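Local structure of glycogen synthase (Cyanobacterium sp. CLg1, 6GNF) at residues L181-Q186 with P220-S225; Q206-S211 with M252-W257; T270-F275 with L458-P463; P464-L469 with L516-N521. The protein belongs to the starch and bacterial glycogen synthases, enzymes of the GT-B fold in which two Rossmann-like domains face each other across a ligand-binding cleft. One frame throughout, in Å; residues are numbered along the deposited sequence. Where two conformers were deposited one is given.

Contact 1: L181-Q186 with P220-S225; sequences LKEYYQ and PAKYLS
Three residues of 220-225 converge on Glu183, and the polar approaches centre on its OE1. This oxygen lies in the plane of the Tyr223 ring at the ring's edge, with Glu183 OE1 3.1 Å from Tyr223 OH and the carboxylate and ring planes 79° apart. Lys222 NZ stops 4.5 Å from Glu183 OE1, too far for a salt bridge. A water fills the gap, donating to Glu183 OE1 at 3.0 Å and accepting from Lys222 NZ at 2.9 Å. The contact lies at the surface of the N-terminal Rossmann-like domain, where helix 177-186 meets the 3-10 turn leading into helix 224-227. In van der Waals contact, Pro220 CG lies 3.5 Å from Glu183 CD, against the carboxylate. With chi1 at -172°, Glu183 CG stands beside the carbonyl carbon, and the bend at chi2 then lays the carboxylate against Pro220 and Tyr223. Lys182 contributes CB, 3.6 Å from Tyr223 OH, while its NZ is hydrogen-bonded to Asn264.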
loop_
_atom_site.group_PDB
_atom_site.type_symbol
_atom_site.label_atom_id
_atom_site.label_comp_id
_atom_site.label_asym_id
_atom_site.label_seq_id
_atom_site.Cartn_x
_atom_site.Cartn_y
_atom_site.Cartn_z
ATOM N N LEU A 181 12.952 -1.695 20.841
ATOM C CA LEU A 181 12.132 -2.137 21.971
ATOM C C LEU A 181 12.947 -3.006 22.921
ATOM O O LEU A 181 12.910 -2.825 24.139
ATOM C CB LEU A 181 10.919 -2.935 21.483
ATOM C CG LEU A 181 10.034 -3.550 22.563
ATOM C CD1 LEU A 181 9.473 -2.473 23.479
ATOM C CD2 LEU A 181 8.911 -4.360 21.952
ATOM N N LYS A 182 13.646 -3.984 22.362
ATOM C CA LYS A 182 14.494 -4.867 23.164
ATOM C C LYS A 182 15.667 -4.145 23.789
ATOM O O LYS A 182 15.952 -4.324 24.974
ATOM C CB LYS A 182 15.030 -6.008 22.317
ATOM C CG LYS A 182 13.950 -6.993 21.972
ATOM C CD LYS A 182 14.456 -8.090 21.070
ATOM C CE LYS A 182 13.318 -9.042 20.780
ATOM N NZ LYS A 182 13.772 -10.104 19.866
ATOM N N GLU A 183 16.378 -3.371 22.980
ATOM C CA GLU A 183 17.643 -2.804 23.418
ATOM C C GLU A 183 17.477 -1.637 24.377
ATOM O O GLU A 183 18.131 -1.612 25.407
ATOM C CB GLU A 183 18.489 -2.387 22.213
ATOM C CG GLU A 183 19.909 -1.963 22.559
ATOM C CD GLU A 183 20.705 -3.032 23.299
ATOM O OE1 GLU A 183 20.398 -4.247 23.178
ATOM O OE2 GLU A 183 21.664 -2.661 23.999
ATOM N N TYR A 184 16.600 -0.698 24.051
ATOM C CA TYR A 184 16.458 0.524 24.831
ATOM C C TYR A 184 15.453 0.410 25.972
ATOM O O TYR A 184 15.536 1.175 26.909
ATOM C CB TYR A 184 16.003 1.677 23.931
ATOM C CG TYR A 184 16.985 2.159 22.877
ATOM C CD1 TYR A 184 18.201 1.510 22.635
ATOM C CD2 TYR A 184 16.664 3.263 22.088
ATOM C CE1 TYR A 184 19.074 1.970 21.654
ATOM C CE2 TYR A 184 17.533 3.735 21.112
ATOM C CZ TYR A 184 18.731 3.087 20.890
ATOM O OH TYR A 184 19.571 3.565 19.912
ATOM N N TYR A 185 14.495 -0.510 25.887
ATOM C CA TYR A 185 13.402 -0.562 26.876
ATOM C C TYR A 185 13.397 -1.838 27.701
ATOM O O TYR A 185 13.632 -1.801 28.911
ATOM C CB TYR A 185 12.044 -0.344 26.194
ATOM C CG TYR A 185 11.870 1.079 25.719
ATOM C CD1 TYR A 185 12.364 1.481 24.482
ATOM C CD2 TYR A 185 11.260 2.029 26.525
ATOM C CE1 TYR A 185 12.225 2.777 24.039
ATOM C CE2 TYR A 185 11.118 3.342 26.096
ATOM C CZ TYR A 185 11.597 3.710 24.853
ATOM O OH TYR A 185 11.447 5.000 24.417
ATOM N N GLN A 186 13.201 -2.969 27.038
ATOM C CA GLN A 186 13.054 -4.237 27.747
ATOM C C GLN A 186 14.302 -4.655 28.510
ATOM O O GLN A 186 14.200 -5.379 29.494
ATOM C CB GLN A 186 12.625 -5.340 26.788
ATOM C CG GLN A 186 11.231 -5.101 26.242
ATOM C CD GLN A 186 10.781 -6.197 25.326
ATOM O OE1 GLN A 186 11.572 -6.728 24.555
ATOM N NE2 GLN A 186 9.491 -6.504 25.362
ATOM N N PRO A 220 23.873 -2.049 19.235
ATOM C CA PRO A 220 25.075 -2.830 19.455
ATOM C C PRO A 220 25.223 -3.977 18.455
ATOM O O PRO A 220 24.308 -4.247 17.677
ATOM C CB PRO A 220 24.902 -3.344 20.882
ATOM C CG PRO A 220 23.434 -3.375 21.103
ATOM C CD PRO A 220 22.834 -2.307 20.248
ATOM N N ALA A 221 26.404 -4.583 18.443
ATOM C CA ALA A 221 26.756 -5.570 17.448
ATOM C C ALA A 221 25.963 -6.861 17.580
ATOM O O ALA A 221 25.991 -7.669 16.656
ATOM C CB ALA A 221 28.248 -5.867 17.506
ATOM N N LYS A 222 25.268 -7.069 18.698
ATOM C CA LYS A 222 24.466 -8.285 18.845
ATOM C C LYS A 222 23.332 -8.356 17.825
ATOM O O LYS A 222 22.812 -9.422 17.577
ATOM C CB LYS A 222 23.921 -8.446 20.265
ATOM C CG LYS A 222 22.904 -7.408 20.674
ATOM C CD LYS A 222 22.608 -7.483 22.160
ATOM C CE LYS A 222 21.617 -8.588 22.484
ATOM N NZ LYS A 222 21.336 -8.596 23.948
ATOM N N TYR A 223 22.941 -7.228 17.234
ATOM C CA TYR A 223 21.912 -7.235 16.184
ATOM C C TYR A 223 22.479 -7.287 14.760
ATOM O O TYR A 223 21.724 -7.263 13.784
ATOM C CB TYR A 223 20.993 -6.034 16.342
ATOM C CG TYR A 223 20.304 -6.014 17.682
ATOM C CD1 TYR A 223 19.191 -6.811 17.935
ATOM C CD2 TYR A 223 20.782 -5.220 18.705
ATOM C CE1 TYR A 223 18.568 -6.800 19.177
ATOM C CE2 TYR A 223 20.169 -5.203 19.940
ATOM C CZ TYR A 223 19.066 -5.991 20.172
ATOM O OH TYR A 223 18.488 -5.932 21.416
ATOM N N LEU A 224 23.799 -7.372 14.641
ATOM C CA LEU A 224 24.467 -7.286 13.353
ATOM C C LEU A 224 24.126 -8.474 12.462
ATOM O O LEU A 224 23.880 -8.319 11.265
ATOM C CB LEU A 224 25.976 -7.229 13.547
ATOM C CG LEU A 224 26.718 -6.064 12.916
ATOM C CD1 LEU A 224 28.211 -6.267 13.149
ATOM C CD2 LEU A 224 26.405 -5.947 11.434
ATOM N N SER A 225 24.125 -9.659 13.055
ATOM C CA SER A 225 23.780 -10.866 12.332
ATOM C C SER A 225 22.348 -10.850 11.787
ATOM O O SER A 225 22.114 -11.273 10.656
ATOM C CB SER A 225 23.992 -12.086 13.224
ATOM O OG SER A 225 23.502 -13.247 12.592
HETATM O O HOH W 1 20.680 -6.155 25.413
#

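Contact 2: Q206-S211 with M252-W257; sequences QGRFPS and MYMLNW. With SO4 (sulfate ion), chain I; SO4 (sulfate ion), chain J.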
loop_
_atom_site.group_PDB
_atom_site.type_symbol
_atom_site.label_atom_id
_atom_site.label_comp_id
_atom_site.label_asym_id
_atom_site.label_seq_id
_atom_site.Cartn_x
_atom_site.Cartn_y
_atom_site.Cartn_z
ATOM N N GLN A 206 12.643 -3.451 1.322
ATOM C CA GLN A 206 13.069 -4.167 2.514
ATOM C C GLN A 206 13.996 -3.374 3.441
ATOM O O GLN A 206 14.359 -3.876 4.500
ATOM C CB GLN A 206 13.773 -5.454 2.070
ATOM C CG GLN A 206 12.925 -6.326 1.166
ATOM C CD GLN A 206 13.647 -7.564 0.673
ATOM O OE1 GLN A 206 14.867 -7.683 0.797
ATOM N NE2 GLN A 206 12.901 -8.474 0.067
ATOM N N GLY A 207 14.365 -2.154 3.058
ATOM C CA GLY A 207 15.327 -1.371 3.809
ATOM C C GLY A 207 16.703 -1.966 3.657
ATOM O O GLY A 207 17.379 -2.250 4.651
ATOM N N ARG A 208 17.098 -2.195 2.404
ATOM C CA ARG A 208 18.448 -2.594 2.093
ATOM C C ARG A 208 19.309 -1.344 2.058
ATOM O O ARG A 208 19.003 -0.406 1.325
ATOM C CB ARG A 208 18.513 -3.312 0.748
ATOM C CG ARG A 208 17.679 -4.577 0.702
ATOM C CD ARG A 208 17.880 -5.323 -0.601
ATOM N NE ARG A 208 17.005 -6.485 -0.701
ATOM C CZ ARG A 208 17.089 -7.412 -1.655
ATOM N NH1 ARG A 208 18.013 -7.318 -2.604
ATOM N NH2 ARG A 208 16.246 -8.439 -1.664
ATOM N N PHE A 209 20.350 -1.323 2.889
ATOM C CA PHE A 209 21.274 -0.205 2.962
ATOM C C PHE A 209 22.687 -0.728 3.054
ATOM O O PHE A 209 22.895 -1.848 3.503
ATOM C CB PHE A 209 20.982 0.639 4.201
ATOM C CG PHE A 209 19.630 1.254 4.190
ATOM C CD1 PHE A 209 19.335 2.281 3.301
ATOM C CD2 PHE A 209 18.641 0.805 5.047
ATOM C CE1 PHE A 209 18.085 2.854 3.275
ATOM C CE2 PHE A 209 17.387 1.371 5.024
ATOM C CZ PHE A 209 17.111 2.401 4.140
ATOM N N PRO A 210 23.670 0.079 2.633
ATOM C CA PRO A 210 25.058 -0.347 2.768
ATOM C C PRO A 210 25.429 -0.606 4.219
ATOM O O PRO A 210 24.902 0.055 5.115
ATOM C CB PRO A 210 25.853 0.847 2.229
ATOM C CG PRO A 210 24.893 1.619 1.393
ATOM C CD PRO A 210 23.557 1.418 2.028
ATOM N N SER A 211 26.350 -1.531 4.438
ATOM C CA SER A 211 26.735 -1.910 5.786
ATOM C C SER A 211 27.428 -0.756 6.502
ATOM O O SER A 211 27.354 -0.644 7.719
ATOM C CB SER A 211 27.602 -3.158 5.753
ATOM O OG SER A 211 28.570 -3.061 4.735
ATOM N N MET A 252 27.013 -9.213 -2.828
ATOM C CA MET A 252 27.706 -8.289 -1.939
ATOM C C MET A 252 26.995 -8.186 -0.587
ATOM O O MET A 252 25.787 -8.413 -0.474
ATOM C CB MET A 252 27.827 -6.908 -2.592
ATOM C CG MET A 252 26.508 -6.156 -2.738
ATOM S SD MET A 252 26.611 -4.723 -3.858
ATOM C CE MET A 252 25.761 -5.333 -5.309
ATOM N N TYR A 253 27.753 -7.801 0.431
ATOM C CA TYR A 253 27.240 -7.723 1.789
ATOM C C TYR A 253 26.564 -6.382 2.039
ATOM O O TYR A 253 27.040 -5.360 1.577
ATOM C CB TYR A 253 28.374 -7.936 2.786
ATOM C CG TYR A 253 27.943 -7.709 4.208
ATOM C CD1 TYR A 253 27.123 -8.623 4.857
ATOM C CD2 TYR A 253 28.327 -6.558 4.905
ATOM C CE1 TYR A 253 26.714 -8.409 6.165
ATOM C CE2 TYR A 253 27.915 -6.335 6.219
ATOM C CZ TYR A 253 27.117 -7.263 6.847
ATOM O OH TYR A 253 26.691 -7.057 8.147
ATOM N N MET A 254 25.452 -6.399 2.770
ATOM C CA MET A 254 24.739 -5.171 3.139
ATOM C C MET A 254 23.802 -5.423 4.323
ATOM O O MET A 254 23.778 -6.530 4.867
ATOM C CB MET A 254 23.954 -4.621 1.942
ATOM C CG MET A 254 22.825 -5.512 1.441
ATOM S SD MET A 254 22.109 -5.020 -0.163
ATOM C CE MET A 254 23.461 -5.340 -1.285
ATOM N N LEU A 255 23.068 -4.385 4.724
ATOM C CA LEU A 255 22.037 -4.493 5.751
ATOM C C LEU A 255 20.661 -4.659 5.124
ATOM O O LEU A 255 20.428 -4.229 4.002
ATOM C CB LEU A 255 22.018 -3.243 6.626
ATOM C CG LEU A 255 23.366 -2.766 7.165
ATOM C CD1 LEU A 255 23.170 -1.521 8.008
ATOM C CD2 LEU A 255 24.068 -3.849 7.974
ATOM N N ASN A 256 19.746 -5.256 5.883
ATOM C CA ASN A 256 18.368 -5.473 5.466
ATOM C C ASN A 256 17.477 -5.343 6.691
ATOM O O ASN A 256 17.390 -6.263 7.501
ATOM C CB ASN A 256 18.219 -6.861 4.836
ATOM C CG ASN A 256 16.855 -7.088 4.211
ATOM O OD1 ASN A 256 15.818 -6.820 4.820
ATOM N ND2 ASN A 256 16.844 -7.593 2.989
ATOM N N TRP A 257 16.795 -4.203 6.809
ATOM C CA TRP A 257 15.996 -3.887 7.987
ATOM C C TRP A 257 14.828 -4.845 8.163
ATOM O O TRP A 257 14.534 -5.282 9.275
ATOM C CB TRP A 257 15.428 -2.473 7.888
ATOM C CG TRP A 257 16.387 -1.352 8.098
ATOM C CD1 TRP A 257 17.745 -1.402 8.084
ATOM C CD2 TRP A 257 16.036 0.014 8.327
ATOM N NE1 TRP A 257 18.267 -0.145 8.313
ATOM C CE2 TRP A 257 17.232 0.740 8.455
ATOM C CE3 TRP A 257 14.820 0.694 8.434
ATOM C CZ2 TRP A 257 17.248 2.111 8.694
ATOM C CZ3 TRP A 257 14.840 2.065 8.666
ATOM C CH2 TRP A 257 16.047 2.755 8.800
HETATM S S SO4 I . 29.787 -0.430 2.029
HETATM O O1 SO4 I . 29.294 -1.095 3.256
HETATM O O2 SO4 I . 31.257 -0.238 2.094
HETATM O O3 SO4 I . 29.150 0.907 1.915
HETATM O O4 SO4 I . 29.441 -1.286 0.870
HETATM S S SO4 J . 14.543 0.457 -0.043
HETATM O O1 SO4 J . 13.667 -0.153 0.981
HETATM O O2 SO4 J . 15.953 0.403 0.418
HETATM O O3 SO4 J . 14.109 1.860 -0.267
HETATM O O4 SO4 J . 14.435 -0.308 -1.308
HETATM O O HOH W 2 27.060 -2.683 1.961
#
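Ser211 sets its CB 3.2 Å from Tyr253 CE2, while its OG donates to a sulfate, probably from the crystallisation liquor. A water accepts from Ser211 N and lies 2.7 Å from Tyr253 O, close enough to link the two backbones where direct pairing has lapsed. Met254 follows, its CB 3.4 Å from Phe209 O. At Leu255 the strands form an antiparallel hydrogen-bonded pair with Phe209: Leu255 N donates to Phe209 O at 2.8 Å, and Phe209 N returns a bond to Leu255 O. This is one edge of a three-stranded antiparallel sheet, with strand 251-256 in the middle and 228-231 beyond it. Asn256 ND2 donates to Gln206 OE1 at 3.0 Å. Arg208 NE and NH2 grip the same oxygen side-on, so three donors hold Gln206 OE1; Arg208 also bonds Phe233 O through NH1 and Glu288 by a salt bridge through NH2. Asn256 OD1 caps Lys259 N. Trp257 N then donates to Gly207 O at 3.0 Å, and Phe209 CE2 sits 3.5 Å above the Trp257 ring, an oblique pair with the Phe209 ring at 56° to the five-membered ring.

Contact 3: T270-F275 with L458-P463; sequences TVSPNF and LVDTVP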
loop_
_atom_site.group_PDB
_atom_site.type_symbol
_atom_site.label_atom_id
_atom_site.label_comp_id
_atom_site.label_asym_id
_atom_site.label_seq_id
_atom_site.Cartn_x
_atom_site.Cartn_y
_atom_site.Cartn_z
ATOM N N THR A 270 0.879 -10.459 6.989
ATOM C CA THR A 270 0.796 -9.713 5.737
ATOM C C THR A 270 -0.657 -9.578 5.255
ATOM O O THR A 270 -1.586 -9.997 5.954
ATOM C CB THR A 270 1.731 -10.303 4.663
ATOM O OG1 THR A 270 1.829 -9.387 3.564
ATOM C CG2 THR A 270 1.242 -11.659 4.188
ATOM N N VAL A 271 -0.844 -8.998 4.070
ATOM C CA VAL A 271 -2.136 -8.435 3.704
ATOM C C VAL A 271 -2.992 -9.307 2.764
ATOM O O VAL A 271 -4.008 -8.846 2.242
ATOM C CB VAL A 271 -1.966 -7.004 3.160
ATOM C CG1 VAL A 271 -1.492 -6.084 4.277
ATOM C CG2 VAL A 271 -0.986 -6.958 1.994
ATOM N N SER A 272 -2.609 -10.571 2.588
ATOM C CA SER A 272 -3.491 -11.599 2.008
ATOM C C SER A 272 -2.873 -12.992 2.204
ATOM O O SER A 272 -1.643 -13.128 2.190
ATOM C CB SER A 272 -3.770 -11.364 0.516
ATOM O OG SER A 272 -2.688 -11.764 -0.289
ATOM N N PRO A 273 -3.714 -14.022 2.442
ATOM C CA PRO A 273 -3.212 -15.394 2.592
ATOM C C PRO A 273 -2.404 -15.885 1.394
ATOM O O PRO A 273 -1.453 -16.634 1.555
ATOM C CB PRO A 273 -4.483 -16.244 2.696
ATOM C CG PRO A 273 -5.589 -15.307 3.018
ATOM C CD PRO A 273 -5.183 -13.937 2.575
ATOM N N ASN A 274 -2.817 -15.522 0.189
ATOM C CA ASN A 274 -2.124 -16.019 -1.000
ATOM C C ASN A 274 -0.775 -15.340 -1.179
ATOM O O ASN A 274 0.165 -15.968 -1.661
ATOM C CB ASN A 274 -2.986 -15.865 -2.263
ATOM C CG ASN A 274 -2.367 -16.543 -3.474
ATOM O OD1 ASN A 274 -2.061 -17.731 -3.442
ATOM N ND2 ASN A 274 -2.155 -15.783 -4.539
ATOM N N PHE A 275 -0.684 -14.063 -0.810
ATOM C CA PHE A 275 0.604 -13.372 -0.837
ATOM C C PHE A 275 1.574 -13.988 0.168
ATOM O O PHE A 275 2.752 -14.172 -0.143
ATOM C CB PHE A 275 0.443 -11.884 -0.565
ATOM C CG PHE A 275 1.741 -11.118 -0.608
ATOM C CD1 PHE A 275 2.531 -11.134 -1.750
ATOM C CD2 PHE A 275 2.162 -10.379 0.482
ATOM C CE1 PHE A 275 3.721 -10.431 -1.796
ATOM C CE2 PHE A 275 3.351 -9.673 0.442
ATOM C CZ PHE A 275 4.131 -9.697 -0.700
ATOM N N LEU A 458 -5.063 -10.683 -5.295
ATOM C CA LEU A 458 -6.033 -10.622 -6.386
ATOM C C LEU A 458 -6.707 -11.979 -6.563
ATOM O O LEU A 458 -7.891 -12.053 -6.888
ATOM C CB LEU A 458 -5.370 -10.175 -7.688
ATOM C CG LEU A 458 -4.747 -8.775 -7.669
ATOM C CD1 LEU A 458 -3.960 -8.512 -8.949
ATOM C CD2 LEU A 458 -5.803 -7.706 -7.460
ATOM N N VAL A 459 -5.948 -13.051 -6.337
ATOM C CA VAL A 459 -6.508 -14.401 -6.352
ATOM C C VAL A 459 -7.519 -14.565 -5.215
ATOM O O VAL A 459 -8.585 -15.132 -5.401
ATOM C CB VAL A 459 -5.409 -15.484 -6.218
ATOM C CG1 VAL A 459 -6.038 -16.871 -6.149
ATOM C CG2 VAL A 459 -4.435 -15.411 -7.393
ATOM N N ASP A 460 -7.186 -14.060 -4.037
ATOM C CA ASP A 460 -8.069 -14.152 -2.874
ATOM C C ASP A 460 -9.343 -13.330 -3.021
ATOM O O ASP A 460 -10.398 -13.755 -2.569
ATOM C CB ASP A 460 -7.338 -13.691 -1.597
ATOM C CG ASP A 460 -6.335 -14.698 -1.093
ATOM O OD1 ASP A 460 -6.658 -15.900 -1.036
ATOM O OD2 ASP A 460 -5.214 -14.293 -0.741
ATOM N N THR A 461 -9.230 -12.143 -3.609
ATOM C CA THR A 461 -10.327 -11.176 -3.622
ATOM C C THR A 461 -11.240 -11.256 -4.843
ATOM O O THR A 461 -12.350 -10.731 -4.823
ATOM C CB THR A 461 -9.785 -9.737 -3.520
ATOM O OG1 THR A 461 -8.783 -9.525 -4.532
ATOM C CG2 THR A 461 -9.185 -9.510 -2.147
ATOM N N VAL A 462 -10.771 -11.902 -5.905
ATOM C CA VAL A 462 -11.546 -12.028 -7.147
ATOM C C VAL A 462 -11.684 -13.505 -7.547
ATOM O O VAL A 462 -11.041 -13.970 -8.492
ATOM C CB VAL A 462 -10.899 -11.228 -8.301
ATOM C CG1 VAL A 462 -11.818 -11.187 -9.522
ATOM C CG2 VAL A 462 -10.573 -9.816 -7.854
ATOM N N PRO A 463 -12.510 -14.262 -6.805
ATOM C CA PRO A 463 -12.886 -15.596 -7.261
ATOM C C PRO A 463 -13.815 -15.518 -8.480
ATOM O O PRO A 463 -14.255 -14.425 -8.846
ATOM C CB PRO A 463 -13.611 -16.185 -6.048
ATOM C CG PRO A 463 -14.140 -15.004 -5.319
ATOM C CD PRO A 463 -13.069 -13.967 -5.475
#
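Asp460 of helix 457-461 reaches across the interdomain cleft of this GT-B fold to the N-terminal end of helix 273-281, where the first backbone N-H groups need acceptors from outside the helix. Asn274 N donates to Asp460 OD2 at 2.8 Å with an N-H...O angle of 154°, and the bond uses the syn lone pair of that oxygen. The same OD2 is packed by carbon: Asn274 CB lies 3.1 Å from Asp460 OD2 and Pro273 CD 3.3 Å. A carboxylate placed here would be favoured by the partial positive charge of the helix start. The next N-H has a separate acceptor, since Ser272, the N-cap residue, takes the bond from Phe275 N on its OG at 3.1 Å; that hydroxyl is also hydrogen-bonded to Pro435 O. The Asn274 amide turns aside from Asp460. A chi1 of -172° puts Asn274 CG opposite the backbone N, which brings Asn274 ND2 within 3.7 Å of Val459 CG2 and lets it bond to Gly456 O. Next to the capped turn, Val271 belongs to the glycan pocket and touches the bound AC1 unit. In the first domain, Thr270 ends strand 267-270 and pairs through its backbone with Thr299 and Ile301; in the second, helix 457-461 packs against helix 439-445 and, through Leu458, strand 449-452.

Contact 4: P464-L469 with L516-N521; sequences PQFGFL and LDCMAN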
loop_
_atom_site.group_PDB
_atom_site.type_symbol
_atom_site.label_atom_id
_atom_site.label_comp_id
_atom_site.label_asym_id
_atom_site.label_seq_id
_atom_site.Cartn_x
_atom_site.Cartn_y
_atom_site.Cartn_z
ATOM N N PRO A 464 -14.126 -16.668 -9.104
ATOM C CA PRO A 464 -14.881 -16.671 -10.369
ATOM C C PRO A 464 -16.288 -16.038 -10.363
ATOM O O PRO A 464 -16.778 -15.655 -11.429
ATOM C CB PRO A 464 -14.973 -18.167 -10.721
ATOM C CG PRO A 464 -13.842 -18.805 -9.993
ATOM C CD PRO A 464 -13.697 -18.027 -8.721
ATOM N N GLN A 465 -16.931 -15.958 -9.195
ATOM C CA GLN A 465 -18.260 -15.338 -9.086
ATOM C C GLN A 465 -18.198 -13.832 -9.289
ATOM O O GLN A 465 -19.158 -13.232 -9.740
ATOM C CB GLN A 465 -18.908 -15.584 -7.726
ATOM C CG GLN A 465 -18.029 -15.300 -6.532
ATOM C CD GLN A 465 -17.458 -16.552 -5.917
ATOM O OE1 GLN A 465 -16.874 -17.398 -6.587
ATOM N NE2 GLN A 465 -17.583 -16.643 -4.608
ATOM N N PHE A 466 -17.069 -13.219 -8.951
ATOM C CA PHE A 466 -16.964 -11.756 -8.978
ATOM C C PHE A 466 -16.218 -11.171 -10.180
ATOM O O PHE A 466 -16.396 -9.994 -10.506
ATOM C CB PHE A 466 -16.300 -11.251 -7.693
ATOM C CG PHE A 466 -16.999 -11.671 -6.428
ATOM C CD1 PHE A 466 -18.386 -11.638 -6.321
ATOM C CD2 PHE A 466 -16.257 -12.060 -5.318
ATOM C CE1 PHE A 466 -19.009 -12.012 -5.142
ATOM C CE2 PHE A 466 -16.878 -12.432 -4.140
ATOM C CZ PHE A 466 -18.256 -12.410 -4.052
ATOM N N GLY A 467 -15.363 -11.958 -10.822
ATOM C CA GLY A 467 -14.557 -11.429 -11.917
ATOM C C GLY A 467 -13.708 -12.469 -12.609
ATOM O O GLY A 467 -13.919 -13.663 -12.421
ATOM N N PHE A 468 -12.729 -12.007 -13.382
ATOM C CA PHE A 468 -11.934 -12.874 -14.252
ATOM C C PHE A 468 -10.438 -12.715 -14.029
ATOM O O PHE A 468 -9.969 -11.621 -13.735
ATOM C CB PHE A 468 -12.240 -12.558 -15.715
ATOM C CG PHE A 468 -13.684 -12.703 -16.073
ATOM C CD1 PHE A 468 -14.553 -11.636 -15.946
ATOM C CD2 PHE A 468 -14.175 -13.913 -16.534
ATOM C CE1 PHE A 468 -15.892 -11.769 -16.277
ATOM C CE2 PHE A 468 -15.509 -14.056 -16.873
ATOM C CZ PHE A 468 -16.370 -12.983 -16.742
ATOM N N LEU A 469 -9.703 -13.810 -14.207
ATOM C CA LEU A 469 -8.248 -13.812 -14.104
ATOM C C LEU A 469 -7.597 -13.805 -15.485
ATOM O O LEU A 469 -8.040 -14.512 -16.395
ATOM C CB LEU A 469 -7.757 -15.048 -13.352
ATOM C CG LEU A 469 -8.227 -15.241 -11.913
ATOM C CD1 LEU A 469 -7.463 -16.401 -11.275
ATOM C CD2 LEU A 469 -8.051 -13.979 -11.086
ATOM N N LEU A 516 -24.284 -7.538 -9.618
ATOM C CA LEU A 516 -25.066 -7.596 -8.388
ATOM C C LEU A 516 -24.324 -8.382 -7.323
ATOM O O LEU A 516 -24.307 -7.972 -6.160
ATOM C CB LEU A 516 -26.456 -8.199 -8.646
ATOM C CG LEU A 516 -27.602 -7.228 -8.976
ATOM C CD1 LEU A 516 -27.150 -6.019 -9.788
ATOM C CD2 LEU A 516 -28.728 -7.957 -9.697
ATOM N N ASP A 517 -23.680 -9.478 -7.727
ATOM C CA ASP A 517 -22.885 -10.299 -6.806
ATOM C C ASP A 517 -21.695 -9.510 -6.266
ATOM O O ASP A 517 -21.365 -9.608 -5.082
ATOM C CB ASP A 517 -22.385 -11.582 -7.487
ATOM C CG ASP A 517 -23.500 -12.584 -7.753
ATOM O OD1 ASP A 517 -24.674 -12.215 -7.550
ATOM O OD2 ASP A 517 -23.213 -13.727 -8.179
ATOM N N CYS A 518 -21.073 -8.717 -7.135
ATOM C CA CYS A 518 -19.999 -7.831 -6.730
ATOM C C CYS A 518 -20.491 -6.816 -5.708
ATOM O O CYS A 518 -19.833 -6.605 -4.697
ATOM C CB CYS A 518 -19.403 -7.095 -7.935
ATOM S SG CYS A 518 -18.231 -8.073 -8.907
ATOM N N MET A 519 -21.626 -6.177 -5.977
ATOM C CA MET A 519 -22.148 -5.158 -5.061
ATOM C C MET A 519 -22.560 -5.750 -3.710
ATOM O O MET A 519 -22.480 -5.078 -2.696
ATOM C CB MET A 519 -23.310 -4.384 -5.689
ATOM C CG MET A 519 -22.882 -3.480 -6.834
ATOM S SD MET A 519 -24.187 -2.376 -7.402
ATOM C CE MET A 519 -24.239 -1.200 -6.054
ATOM N N ALA A 520 -22.973 -7.014 -3.698
ATOM C CA ALA A 520 -23.357 -7.700 -2.460
ATOM C C ALA A 520 -22.147 -8.210 -1.675
ATOM O O ALA A 520 -22.292 -8.632 -0.532
ATOM C CB ALA A 520 -24.293 -8.852 -2.769
ATOM N N ASN A 521 -20.972 -8.191 -2.303
ATOM C CA ASN A 521 -19.734 -8.671 -1.691
ATOM C C ASN A 521 -19.245 -7.744 -0.589
ATOM O O ASN A 521 -18.923 -6.585 -0.847
ATOM C CB ASN A 521 -18.651 -8.808 -2.764
ATOM C CG ASN A 521 -17.402 -9.494 -2.257
ATOM O OD1 ASN A 521 -17.446 -10.230 -1.277
ATOM N ND2 ASN A 521 -16.278 -9.266 -2.939
HETATM O O HOH W 3 -21.851 -13.874 -10.503
#
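An amide lies almost flat on a phenyl ring here: the Asn521 side chain stacks over Phe466 with the two planes only 21° apart, although the side chains cross at about a right angle. The pair joins the C-terminal end of helix 509-520 to the loop before strand 468-469, an edge strand of the six-stranded parallel sheet in the C-terminal Rossmann-like domain. Asn521 ND2 sits 3.4 Å from Phe466 CE2, offset toward the ring's rim, and Asn521 CG is 3.5 Å from Phe466 CZ. Further along, Asn521 CB forms a CH-pi contact, 4.2 Å from the ring centroid and 25° off its normal. Asn521 N bonds to Cys518 O, and a chi1 of -171° sets Asn521 CG anti to N, from where the amide extends over the ring. Elsewhere round the ring, Phe466 CE1 lies 3.4 Å from Asp517 O, while Cys518 SG makes an oblique sulfur-aromatic contact. The thiol also approaches the loop backbone, with Cys518 SG 3.1 Å from Phe466 O. Met444 of helix 439-445 touches Phe466, Cys518 and Asn521 alike. No direct hydrogen bond joins the segments; a water does so instead, donating to Gln465 O at 2.9 Å and to Asp517 OD2 at 2.7 Å, the same OD2 that holds a salt bridge to Lys513.

In the fold
From the N terminus, contact 1 opens first at 181-186 and closes at 220-225, but 206-211 falls inside that loop and pairs only later with 252-257, so contacts 1 and 2 cross. Their centres are about 17 Å apart, and Leu224 CD2 touches Tyr253 OH; together they tie helices and a small sheet within the N-terminal domain. Contact 3 starts after contact 2 has closed and spans the longest interval, from 270-275 to 458-463, bridging the two domains. Contact 4 follows in series, closing a loop of 46 residues and tying the loop before strand 468-469 to helix 509-520 in the C-terminal domain. Contacts 3 and 4 also touch, Val462 CG1 lying 3.6 Å from Gly467 CA.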